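Local coordinates for protein probable TonB-dependent siderophore receptor PirA (Acinetobacter baumannii, PDB 5FR8) that acts as an outer-membrane TonB-dependent receptor that probably starts iron uptake by binding iron-chelating siderophores, and may bind ferric enterobactin with micromolar affinity, at residues Arg111-Lys115 with Ile569-Glu573; Asp457-Gly463 with Leu516-Lys522; Ile524-Leu529 with Gly585-Phe591. One frame throughout, in Å; residues are numbered along the deposited sequence.

Interaction 1: Arg111-Lys115 with Ile569-Glu573; sequences RYGWK and ILRWE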
loop_
_atom_site.group_PDB
_atom_site.type_symbol
_atom_site.label_atom_id
_atom_site.label_comp_id
_atom_site.label_asym_id
_atom_site.label_seq_id
_atom_site.Cartn_x
_atom_site.Cartn_y
_atom_site.Cartn_z
ATOM N N ARG A 111 9.024 2.304 11.687
ATOM C CA ARG A 111 9.131 1.196 12.594
ATOM C C ARG A 111 7.940 0.316 12.420
ATOM O O ARG A 111 6.827 0.818 12.462
ATOM C CB ARG A 111 9.183 1.684 14.023
ATOM C CG ARG A 111 9.718 0.645 14.988
ATOM C CD ARG A 111 9.859 1.225 16.380
ATOM N NE ARG A 111 8.556 1.648 16.896
ATOM C CZ ARG A 111 7.676 0.811 17.416
ATOM N NH1 ARG A 111 7.945 -0.479 17.502
ATOM N NH2 ARG A 111 6.527 1.259 17.845
ATOM N N TYR A 112 8.159 -0.984 12.236
ATOM C CA TYR A 112 7.045 -1.959 12.170
ATOM C C TYR A 112 6.902 -2.598 13.545
ATOM O O TYR A 112 7.851 -3.181 14.072
ATOM C CB TYR A 112 7.321 -3.007 11.065
ATOM C CG TYR A 112 6.273 -4.111 10.813
ATOM C CD1 TYR A 112 5.216 -3.940 9.898
ATOM C CD2 TYR A 112 6.391 -5.350 11.434
ATOM C CE1 TYR A 112 4.303 -4.960 9.674
ATOM C CE2 TYR A 112 5.491 -6.376 11.193
ATOM C CZ TYR A 112 4.454 -6.187 10.325
ATOM O OH TYR A 112 3.581 -7.257 10.132
ATOM N N GLY A 113 5.720 -2.471 14.133
ATOM C CA GLY A 113 5.493 -2.810 15.546
ATOM C C GLY A 113 4.921 -4.200 15.885
ATOM O O GLY A 113 4.651 -5.013 15.036
ATOM N N TRP A 114 4.759 -4.443 17.178
ATOM C CA TRP A 114 4.579 -5.772 17.731
ATOM C C TRP A 114 3.438 -6.480 17.024
ATOM O O TRP A 114 3.548 -7.667 16.721
ATOM C CB TRP A 114 4.358 -5.660 19.269
ATOM C CG TRP A 114 4.326 -6.989 19.985
ATOM C CD1 TRP A 114 3.559 -8.084 19.650
ATOM C CD2 TRP A 114 5.074 -7.372 21.137
ATOM N NE1 TRP A 114 3.798 -9.109 20.515
ATOM C CE2 TRP A 114 4.724 -8.707 21.436
ATOM C CE3 TRP A 114 6.007 -6.729 21.937
ATOM C CZ2 TRP A 114 5.279 -9.406 22.488
ATOM C CZ3 TRP A 114 6.549 -7.415 22.992
ATOM C CH2 TRP A 114 6.189 -8.744 23.256
ATOM N N LYS A 115 2.366 -5.736 16.734
ATOM C CA LYS A 115 1.142 -6.278 16.149
ATOM C C LYS A 115 0.937 -5.890 14.688
ATOM O O LYS A 115 -0.190 -5.810 14.212
ATOM C CB LYS A 115 -0.059 -5.796 16.965
ATOM C CG LYS A 115 -0.140 -6.469 18.322
ATOM C CD LYS A 115 -1.139 -5.808 19.218
ATOM C CE LYS A 115 -0.497 -5.449 20.546
ATOM N NZ LYS A 115 -0.896 -4.063 20.885
ATOM N N ILE A 569 11.375 -15.005 26.201
ATOM C CA ILE A 569 11.812 -14.558 24.899
ATOM C C ILE A 569 10.928 -15.147 23.808
ATOM O O ILE A 569 10.939 -16.364 23.558
ATOM C CB ILE A 569 13.255 -14.981 24.611
ATOM C CG1 ILE A 569 14.204 -14.477 25.688
ATOM C CG2 ILE A 569 13.682 -14.482 23.246
ATOM C CD1 ILE A 569 15.565 -15.142 25.631
ATOM N N LEU A 570 10.184 -14.270 23.145
ATOM C CA LEU A 570 9.464 -14.626 21.924
ATOM C C LEU A 570 10.235 -14.091 20.735
ATOM O O LEU A 570 11.021 -13.158 20.872
ATOM C CB LEU A 570 8.074 -13.986 21.937
ATOM C CG LEU A 570 7.204 -14.338 23.147
ATOM C CD1 LEU A 570 6.055 -13.349 23.322
ATOM C CD2 LEU A 570 6.709 -15.777 23.035
ATOM N N ARG A 571 9.998 -14.646 19.562
ATOM C CA ARG A 571 10.556 -14.050 18.361
ATOM C C ARG A 571 9.562 -14.049 17.199
ATOM O O ARG A 571 8.682 -14.896 17.116
ATOM C CB ARG A 571 11.847 -14.782 17.964
ATOM C CG ARG A 571 11.732 -16.287 18.006
ATOM C CD ARG A 571 12.896 -16.984 17.315
ATOM N NE ARG A 571 12.429 -18.142 16.546
ATOM C CZ ARG A 571 13.209 -18.922 15.813
ATOM N NH1 ARG A 571 14.511 -18.682 15.739
ATOM N NH2 ARG A 571 12.683 -19.945 15.151
ATOM N N TRP A 572 9.715 -13.107 16.285
ATOM C CA TRP A 572 8.934 -13.136 15.075
ATOM C C TRP A 572 8.975 -14.562 14.498
ATOM O O TRP A 572 9.996 -15.243 14.559
ATOM C CB TRP A 572 9.437 -12.081 14.073
ATOM C CG TRP A 572 9.193 -10.624 14.508
ATOM C CD1 TRP A 572 10.052 -9.817 15.203
ATOM C CD2 TRP A 572 8.010 -9.834 14.274
ATOM N NE1 TRP A 572 9.476 -8.591 15.424
ATOM C CE2 TRP A 572 8.229 -8.571 14.856
ATOM C CE3 TRP A 572 6.795 -10.074 13.626
ATOM C CZ2 TRP A 572 7.295 -7.557 14.793
ATOM C CZ3 TRP A 572 5.867 -9.067 13.571
ATOM C CH2 TRP A 572 6.118 -7.824 14.153
ATOM N N GLU A 573 7.861 -15.015 13.937
ATOM C CA GLU A 573 7.767 -16.390 13.461
ATOM C C GLU A 573 6.744 -16.506 12.355
ATOM O O GLU A 573 5.750 -15.808 12.371
ATOM C CB GLU A 573 7.421 -17.310 14.623
ATOM C CG GLU A 573 8.612 -18.125 15.099
ATOM C CD GLU A 573 8.684 -18.252 16.612
ATOM O OE1 GLU A 573 7.762 -17.758 17.310
ATOM O OE2 GLU A 573 9.674 -18.850 17.110
#
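The indole of W572 reaches out from strand 564-591 of the beta-barrel and pushes its six-membered ring into the bend formed by Y112, G113 and W114, joining the plug domain to the barrel of this TonB-dependent receptor. Its leading atom is CH2, which lies 3.3 Å from the carbonyl O of G113; that oxygen sits at the edge of the indole, in its plane. The same CH2 meets CE2 of Y112 at 3.4 Å, and the carbonyl O of W114 is also beside it, 3.6 Å away. The Y112 ring and the six-membered ring of W572 meet obliquely, centroids 5.5 Å apart and planes at 40°. The W572 CG is anti to its own carbonyl carbon (chi1 -68°), which sends the ring off the strand toward the plug. A second, looser touch lies nearer the start of this part of the strand, where CD1 of L570 comes within 4.1 Å of W114 CZ2 at the indole edge, the two side chains crossing at about a right angle. Further out, L500 of strand 498-501 packs against W114, L570 and W572, and L570 also touches C498, which is disulfide-bonded to C490. The plug side is held by Y481, whose OH is hydrogen-bonded to both R111 NH1 and Y112 O. Away from the plug, R571 and E573 form a salt bridge within their own segment: NE, with its partner in the guanidinium plane, reaches E573 OE2 at 2.9 Å from above the carboxylate plane.

Interaction 2: Asp457-Gly463 with Leu516-Lys522; sequences DYFTLKG and LGIQFQK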
loop_
_atom_site.group_PDB
_atom_site.type_symbol
_atom_site.label_atom_id
_atom_site.label_comp_id
_atom_site.label_asym_id
_atom_site.label_seq_id
_atom_site.Cartn_x
_atom_site.Cartn_y
_atom_site.Cartn_z
ATOM N N ASP A 457 -17.731 -15.713 -29.851
ATOM C CA ASP A 457 -17.648 -14.286 -30.130
ATOM C C ASP A 457 -18.034 -13.379 -28.941
ATOM O O ASP A 457 -17.670 -12.201 -28.910
ATOM C CB ASP A 457 -18.502 -13.966 -31.359
ATOM C CG ASP A 457 -18.040 -14.727 -32.608
ATOM O OD1 ASP A 457 -16.843 -14.618 -32.953
ATOM O OD2 ASP A 457 -18.863 -15.433 -33.238
ATOM N N TYR A 458 -18.741 -13.924 -27.957
ATOM C CA TYR A 458 -19.252 -13.112 -26.855
ATOM C C TYR A 458 -18.699 -13.470 -25.463
ATOM O O TYR A 458 -18.571 -12.598 -24.604
ATOM C CB TYR A 458 -20.766 -13.226 -26.815
ATOM C CG TYR A 458 -21.460 -12.670 -28.027
ATOM C CD1 TYR A 458 -21.397 -11.316 -28.314
ATOM C CD2 TYR A 458 -22.194 -13.485 -28.866
ATOM C CE1 TYR A 458 -22.036 -10.794 -29.418
ATOM C CE2 TYR A 458 -22.835 -12.969 -29.976
ATOM C CZ TYR A 458 -22.751 -11.623 -30.240
ATOM O OH TYR A 458 -23.373 -11.083 -31.327
ATOM N N PHE A 459 -18.406 -14.746 -25.221
ATOM C CA PHE A 459 -17.911 -15.166 -23.914
ATOM C C PHE A 459 -16.449 -15.560 -24.008
ATOM O O PHE A 459 -15.886 -15.722 -25.089
ATOM C CB PHE A 459 -18.706 -16.357 -23.337
ATOM C CG PHE A 459 -20.185 -16.093 -23.148
ATOM C CD1 PHE A 459 -20.632 -15.107 -22.293
ATOM C CD2 PHE A 459 -21.122 -16.857 -23.819
ATOM C CE1 PHE A 459 -21.981 -14.870 -22.126
ATOM C CE2 PHE A 459 -22.479 -16.637 -23.648
ATOM C CZ PHE A 459 -22.907 -15.634 -22.803
ATOM N N THR A 460 -15.837 -15.709 -22.845
ATOM C CA THR A 460 -14.488 -16.215 -22.764
ATOM C C THR A 460 -14.225 -16.561 -21.298
ATOM O O THR A 460 -14.756 -15.936 -20.405
ATOM C CB THR A 460 -13.471 -15.219 -23.400
ATOM O OG1 THR A 460 -12.148 -15.479 -22.908
ATOM C CG2 THR A 460 -13.857 -13.761 -23.128
ATOM N N LEU A 461 -13.419 -17.586 -21.082
ATOM C CA LEU A 461 -13.181 -18.166 -19.775
ATOM C C LEU A 461 -11.761 -17.825 -19.390
ATOM O O LEU A 461 -10.886 -17.752 -20.255
ATOM C CB LEU A 461 -13.319 -19.668 -19.904
ATOM C CG LEU A 461 -13.325 -20.625 -18.716
ATOM C CD1 LEU A 461 -14.413 -20.313 -17.692
ATOM C CD2 LEU A 461 -13.528 -22.033 -19.279
ATOM N N LYS A 462 -11.504 -17.595 -18.107
ATOM C CA LYS A 462 -10.187 -17.079 -17.692
ATOM C C LYS A 462 -9.819 -17.573 -16.334
ATOM O O LYS A 462 -10.659 -17.660 -15.450
ATOM C CB LYS A 462 -10.193 -15.559 -17.659
ATOM C CG LYS A 462 -9.927 -14.923 -18.997
ATOM C CD LYS A 462 -9.995 -13.407 -18.907
ATOM C CE LYS A 462 -9.371 -12.779 -20.143
ATOM N NZ LYS A 462 -9.659 -11.328 -20.155
ATOM N N GLY A 463 -8.555 -17.876 -16.140
ATOM C CA GLY A 463 -8.096 -18.228 -14.811
ATOM C C GLY A 463 -6.596 -18.179 -14.680
ATOM O O GLY A 463 -5.889 -18.211 -15.683
ATOM N N LEU A 516 -10.605 -17.555 -11.066
ATOM C CA LEU A 516 -11.270 -18.257 -12.173
ATOM C C LEU A 516 -12.618 -17.594 -12.434
ATOM O O LEU A 516 -13.353 -17.249 -11.498
ATOM C CB LEU A 516 -11.513 -19.734 -11.831
ATOM C CG LEU A 516 -12.017 -20.573 -12.999
ATOM C CD1 LEU A 516 -10.836 -21.014 -13.866
ATOM C CD2 LEU A 516 -12.805 -21.772 -12.527
ATOM N N GLY A 517 -12.959 -17.401 -13.696
ATOM C CA GLY A 517 -14.129 -16.604 -13.972
ATOM C C GLY A 517 -14.460 -16.493 -15.428
ATOM O O GLY A 517 -13.709 -16.967 -16.297
ATOM N N ILE A 518 -15.596 -15.843 -15.667
ATOM C CA ILE A 518 -16.173 -15.732 -16.980
ATOM C C ILE A 518 -16.215 -14.251 -17.317
ATOM O O ILE A 518 -16.469 -13.415 -16.454
ATOM C CB ILE A 518 -17.588 -16.378 -17.007
ATOM C CG1 ILE A 518 -17.808 -17.109 -18.317
ATOM C CG2 ILE A 518 -18.708 -15.370 -16.753
ATOM C CD1 ILE A 518 -17.100 -18.442 -18.355
ATOM N N GLN A 519 -15.958 -13.957 -18.583
ATOM C CA GLN A 519 -15.967 -12.610 -19.132
ATOM C C GLN A 519 -16.994 -12.586 -20.285
ATOM O O GLN A 519 -16.925 -13.413 -21.196
ATOM C CB GLN A 519 -14.557 -12.308 -19.648
ATOM C CG GLN A 519 -14.376 -11.031 -20.466
ATOM C CD GLN A 519 -14.599 -9.778 -19.659
ATOM O OE1 GLN A 519 -15.759 -9.413 -19.380
ATOM N NE2 GLN A 519 -13.503 -9.101 -19.280
ATOM N N PHE A 520 -17.953 -11.659 -20.232
ATOM C CA PHE A 520 -18.998 -11.536 -21.269
ATOM C C PHE A 520 -18.951 -10.176 -21.931
ATOM O O PHE A 520 -18.767 -9.160 -21.259
ATOM C CB PHE A 520 -20.378 -11.727 -20.653
ATOM C CG PHE A 520 -21.523 -11.272 -21.531
ATOM C CD1 PHE A 520 -21.694 -11.794 -22.808
ATOM C CD2 PHE A 520 -22.460 -10.350 -21.065
ATOM C CE1 PHE A 520 -22.761 -11.392 -23.607
ATOM C CE2 PHE A 520 -23.530 -9.952 -21.861
ATOM C CZ PHE A 520 -23.678 -10.469 -23.134
ATOM N N GLN A 521 -19.113 -10.151 -23.247
ATOM C CA GLN A 521 -19.095 -8.887 -23.980
ATOM C C GLN A 521 -19.817 -8.996 -25.323
ATOM O O GLN A 521 -19.355 -9.641 -26.263
ATOM C CB GLN A 521 -17.671 -8.290 -24.097
ATOM C CG GLN A 521 -16.988 -8.388 -25.448
ATOM C CD GLN A 521 -15.525 -7.991 -25.367
ATOM O OE1 GLN A 521 -15.081 -7.435 -24.364
ATOM N NE2 GLN A 521 -14.766 -8.297 -26.411
ATOM N N LYS A 522 -21.009 -8.409 -25.338
ATOM C CA LYS A 522 -21.722 -8.032 -26.540
ATOM C C LYS A 522 -21.202 -6.611 -26.696
ATOM O O LYS A 522 -20.445 -6.142 -25.840
ATOM C CB LYS A 522 -23.224 -8.030 -26.254
ATOM C CG LYS A 522 -24.125 -8.213 -27.463
ATOM C CD LYS A 522 -25.600 -8.251 -27.069
ATOM C CE LYS A 522 -26.479 -8.662 -28.237
ATOM N NZ LYS A 522 -26.754 -10.127 -28.260
#
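Y458 lays its ring beside the start of K522, with CD1 3.7 Å from K522 CA and CE1 3.9 Å from K522 CG, at the end of an antiparallel strand pair in the receptor's beta-barrel. The carbonyl O of Q521 lies at the edge of the ring, in its plane. The K522 chain runs extended and then bends at its last torsion (chi4 94°), which carries NZ round over the ring, 5.1 Å from the centroid of the Y458 ring: a long cation-pi approach, at most weakly attractive. Next along, the rings of F459 and F520 meet obliquely, planes at 39°, on the surface that also carries L461, I518 and L516. Backbone bonds join the strands throughout: Q521 N to Y458 O, the reciprocal T460-Q519 pair, whose T460 N bond is weak, and the reciprocal K462-G517 pair, with 2.9 Å between Q519 N and T460 O. The other face looks into the barrel. There T460 and Q519 run alongside one another from neighbouring strands, T460 CG2 3.8 Å from Q519 CB. K462 stretches inward from the same face, and its NZ is hydrogen-bonded to the backbone O of Q37 in the plug.

Interaction 3: Ile524-Leu529 with Gly585-Phe591; sequences IVNASL and GSLGLDF. With C8E ((hydroxyethyloxy)tri(ethyloxy)octane), chain C.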
loop_
_atom_site.group_PDB
_atom_site.type_symbol
_atom_site.label_atom_id
_atom_site.label_comp_id
_atom_site.label_asym_id
_atom_site.label_seq_id
_atom_site.Cartn_x
_atom_site.Cartn_y
_atom_site.Cartn_z
ATOM N N ILE A 524 -22.120 -2.698 -26.242
ATOM C CA ILE A 524 -23.041 -2.044 -25.300
ATOM C C ILE A 524 -23.054 -2.693 -23.919
ATOM O O ILE A 524 -23.361 -2.028 -22.933
ATOM C CB ILE A 524 -24.482 -1.931 -25.879
ATOM C CG1 ILE A 524 -25.451 -1.193 -24.948
ATOM C CG2 ILE A 524 -25.057 -3.289 -26.250
ATOM C CD1 ILE A 524 -26.777 -0.878 -25.634
ATOM N N VAL A 525 -22.704 -3.974 -23.827
ATOM C CA VAL A 525 -22.698 -4.658 -22.536
ATOM C C VAL A 525 -21.507 -5.555 -22.348
ATOM O O VAL A 525 -21.101 -6.276 -23.252
ATOM C CB VAL A 525 -23.911 -5.588 -22.380
ATOM C CG1 VAL A 525 -23.818 -6.364 -21.073
ATOM C CG2 VAL A 525 -25.205 -4.796 -22.469
ATOM N N ASN A 526 -20.961 -5.527 -21.148
ATOM C CA ASN A 526 -19.895 -6.442 -20.773
ATOM C C ASN A 526 -20.025 -6.760 -19.310
ATOM O O ASN A 526 -20.547 -5.957 -18.538
ATOM C CB ASN A 526 -18.544 -5.787 -20.989
ATOM C CG ASN A 526 -18.424 -4.497 -20.216
ATOM O OD1 ASN A 526 -18.154 -4.489 -19.012
ATOM N ND2 ASN A 526 -18.673 -3.393 -20.903
ATOM N N ALA A 527 -19.526 -7.917 -18.914
ATOM C CA ALA A 527 -19.589 -8.288 -17.523
ATOM C C ALA A 527 -18.552 -9.350 -17.199
ATOM O O ALA A 527 -18.108 -10.108 -18.067
ATOM C CB ALA A 527 -20.988 -8.774 -17.189
ATOM N N SER A 528 -18.165 -9.403 -15.936
ATOM C CA SER A 528 -17.351 -10.504 -15.456
ATOM C C SER A 528 -17.859 -10.974 -14.103
ATOM O O SER A 528 -18.482 -10.218 -13.343
ATOM C CB SER A 528 -15.882 -10.126 -15.344
ATOM O OG SER A 528 -15.669 -9.172 -14.306
ATOM N N LEU A 529 -17.601 -12.242 -13.828
ATOM C CA LEU A 529 -17.689 -12.763 -12.485
ATOM C C LEU A 529 -16.495 -13.680 -12.287
ATOM O O LEU A 529 -16.121 -14.452 -13.165
ATOM C CB LEU A 529 -19.001 -13.505 -12.262
ATOM C CG LEU A 529 -19.057 -14.298 -10.949
ATOM C CD1 LEU A 529 -20.358 -14.025 -10.224
ATOM C CD2 LEU A 529 -18.869 -15.804 -11.174
ATOM N N GLY A 585 -17.162 -9.202 -9.272
ATOM C CA GLY A 585 -17.882 -9.084 -10.526
ATOM C C GLY A 585 -17.771 -7.651 -10.976
ATOM O O GLY A 585 -17.486 -6.751 -10.184
ATOM N N SER A 586 -17.993 -7.436 -12.258
ATOM C CA SER A 586 -18.009 -6.094 -12.814
ATOM C C SER A 586 -19.060 -6.054 -13.916
ATOM O O SER A 586 -19.377 -7.084 -14.517
ATOM C CB SER A 586 -16.641 -5.753 -13.381
ATOM O OG SER A 586 -16.215 -6.754 -14.290
ATOM N N LEU A 587 -19.604 -4.870 -14.171
ATOM C CA LEU A 587 -20.643 -4.715 -15.175
ATOM C C LEU A 587 -20.517 -3.390 -15.895
ATOM O O LEU A 587 -20.502 -2.328 -15.257
ATOM C CB LEU A 587 -22.009 -4.771 -14.515
ATOM C CG LEU A 587 -23.162 -4.291 -15.383
ATOM C CD1 LEU A 587 -23.395 -5.293 -16.486
ATOM C CD2 LEU A 587 -24.419 -4.104 -14.551
ATOM N N GLY A 588 -20.469 -3.450 -17.222
ATOM C CA GLY A 588 -20.335 -2.242 -18.025
ATOM C C GLY A 588 -21.453 -2.053 -19.033
ATOM O O GLY A 588 -21.729 -2.947 -19.834
ATOM N N LEU A 589 -22.072 -0.872 -19.006
ATOM C CA LEU A 589 -23.172 -0.549 -19.891
ATOM C C LEU A 589 -22.934 0.748 -20.639
ATOM O O LEU A 589 -23.050 1.831 -20.054
ATOM C CB LEU A 589 -24.451 -0.406 -19.082
ATOM C CG LEU A 589 -25.031 -1.707 -18.537
ATOM C CD1 LEU A 589 -26.322 -1.413 -17.794
ATOM C CD2 LEU A 589 -25.271 -2.702 -19.666
ATOM N N ASP A 590 -22.620 0.629 -21.931
ATOM C CA ASP A 590 -22.136 1.762 -22.733
ATOM C C ASP A 590 -23.216 2.140 -23.745
ATOM O O ASP A 590 -23.455 1.399 -24.692
ATOM C CB ASP A 590 -20.820 1.363 -23.443
ATOM C CG ASP A 590 -20.125 2.527 -24.179
ATOM O OD1 ASP A 590 -20.765 3.462 -24.704
ATOM O OD2 ASP A 590 -18.884 2.476 -24.252
ATOM N N PHE A 591 -23.865 3.284 -23.547
ATOM C CA PHE A 591 -24.842 3.766 -24.513
ATOM C C PHE A 591 -24.330 4.999 -25.259
ATOM O O PHE A 591 -25.074 5.950 -25.476
ATOM C CB PHE A 591 -26.184 4.093 -23.817
ATOM C CG PHE A 591 -26.908 2.891 -23.255
ATOM C CD1 PHE A 591 -27.771 2.155 -24.047
ATOM C CD2 PHE A 591 -26.736 2.519 -21.926
ATOM C CE1 PHE A 591 -28.449 1.057 -23.529
ATOM C CE2 PHE A 591 -27.391 1.427 -21.401
ATOM C CZ PHE A 591 -28.258 0.688 -22.206
HETATM C C1 C8E C . -22.303 -8.158 -12.413
HETATM C C2 C8E C . -21.867 -7.262 -11.242
HETATM C C3 C8E C . -22.272 -5.774 -11.354
HETATM C C4 C8E C . -22.667 -5.117 -10.014
HETATM C C5 C8E C . -23.585 -3.885 -10.196
HETATM C C6 C8E C . -25.011 -4.250 -10.640
HETATM C C7 C8E C . -26.011 -3.097 -10.505
HETATM C C8 C8E C . -26.761 -2.759 -11.816
HETATM O O9 C8E C . -27.073 -1.338 -11.817
HETATM C C10 C8E C . -27.105 -0.774 -13.148
HETATM C C11 C8E C . -27.523 0.711 -13.130
HETATM O O12 C8E C . -26.819 1.465 -12.125
HETATM C C13 C8E C . -27.494 2.707 -11.761
HETATM C C14 C8E C . -26.548 3.631 -10.964
HETATM O O15 C8E C . -27.234 4.716 -10.312
HETATM C C16 C8E C . -27.684 4.449 -8.953
HETATM C C17 C8E C . -29.178 4.832 -8.696
HETATM O O18 C8E C . -29.471 4.760 -7.286
HETATM C C19 C8E C . -28.867 5.856 -6.532
HETATM C C20 C8E C . -28.788 5.653 -4.996
HETATM O O21 C8E C . -28.815 6.893 -4.212
#
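Strands 525-529 and 585-591 run almost exactly antiparallel, 177° between their directions and 4.6 Å between their axes, as neighbouring staves of the beta-barrel. N526 and G588 exchange a pair of backbone hydrogen bonds, S528 and S586 another, and D590 N adds a bond to I524 O at 2.9 Å. I524 lies just before its strand and crosses the F591 ring, with CG1 over one face, 4.3 Å from the centroid and 22° off the normal. V525 CG2 rests against L589 CD2, 3.5 Å away, on the outer surface. On the opposite face, which includes S528 and S586, N526 lies across from G588, a residue with no side chain to meet it. With CG of N526 set between the backbone N and the carbonyl carbon (chi1 57°), the amide folds back over G588; N526 ND2 comes within 3.5 Å of G588 CA. The hydroxyls of S528 and S586 are hydrogen-bonded to each other, either being a possible donor, though the modelled length is doubtfully short. The octyl tail of a bound detergent molecule follows L587 on the outer surface, consistent with lipid exposure there: its C3 lies 3.3 Å from L587 CB and its C8 3.8 Å from L587 CD2.

In the fold
From the N terminus, the chain first builds the plug, and its loop at 111-115 waits more than 450 residues for strand 564-591 to close interaction 1. Interaction 2 opens and closes wholly within that span, pairing strand 459-470 with 509-521. Interaction 3 follows it in series but crosses interaction 1: it opens at 524-529, before residues 569-573, and closes at 585-591, further along the same strand. Interactions 2 and 3 touch, since strands 509-521 and 525-541 are barrel neighbours, probably hydrogen-bonded from F520 N to A527 O. Interaction 1 joins plug to barrel on the opposite side of the chain's centre from interaction 3, with about 45 Å between their centres.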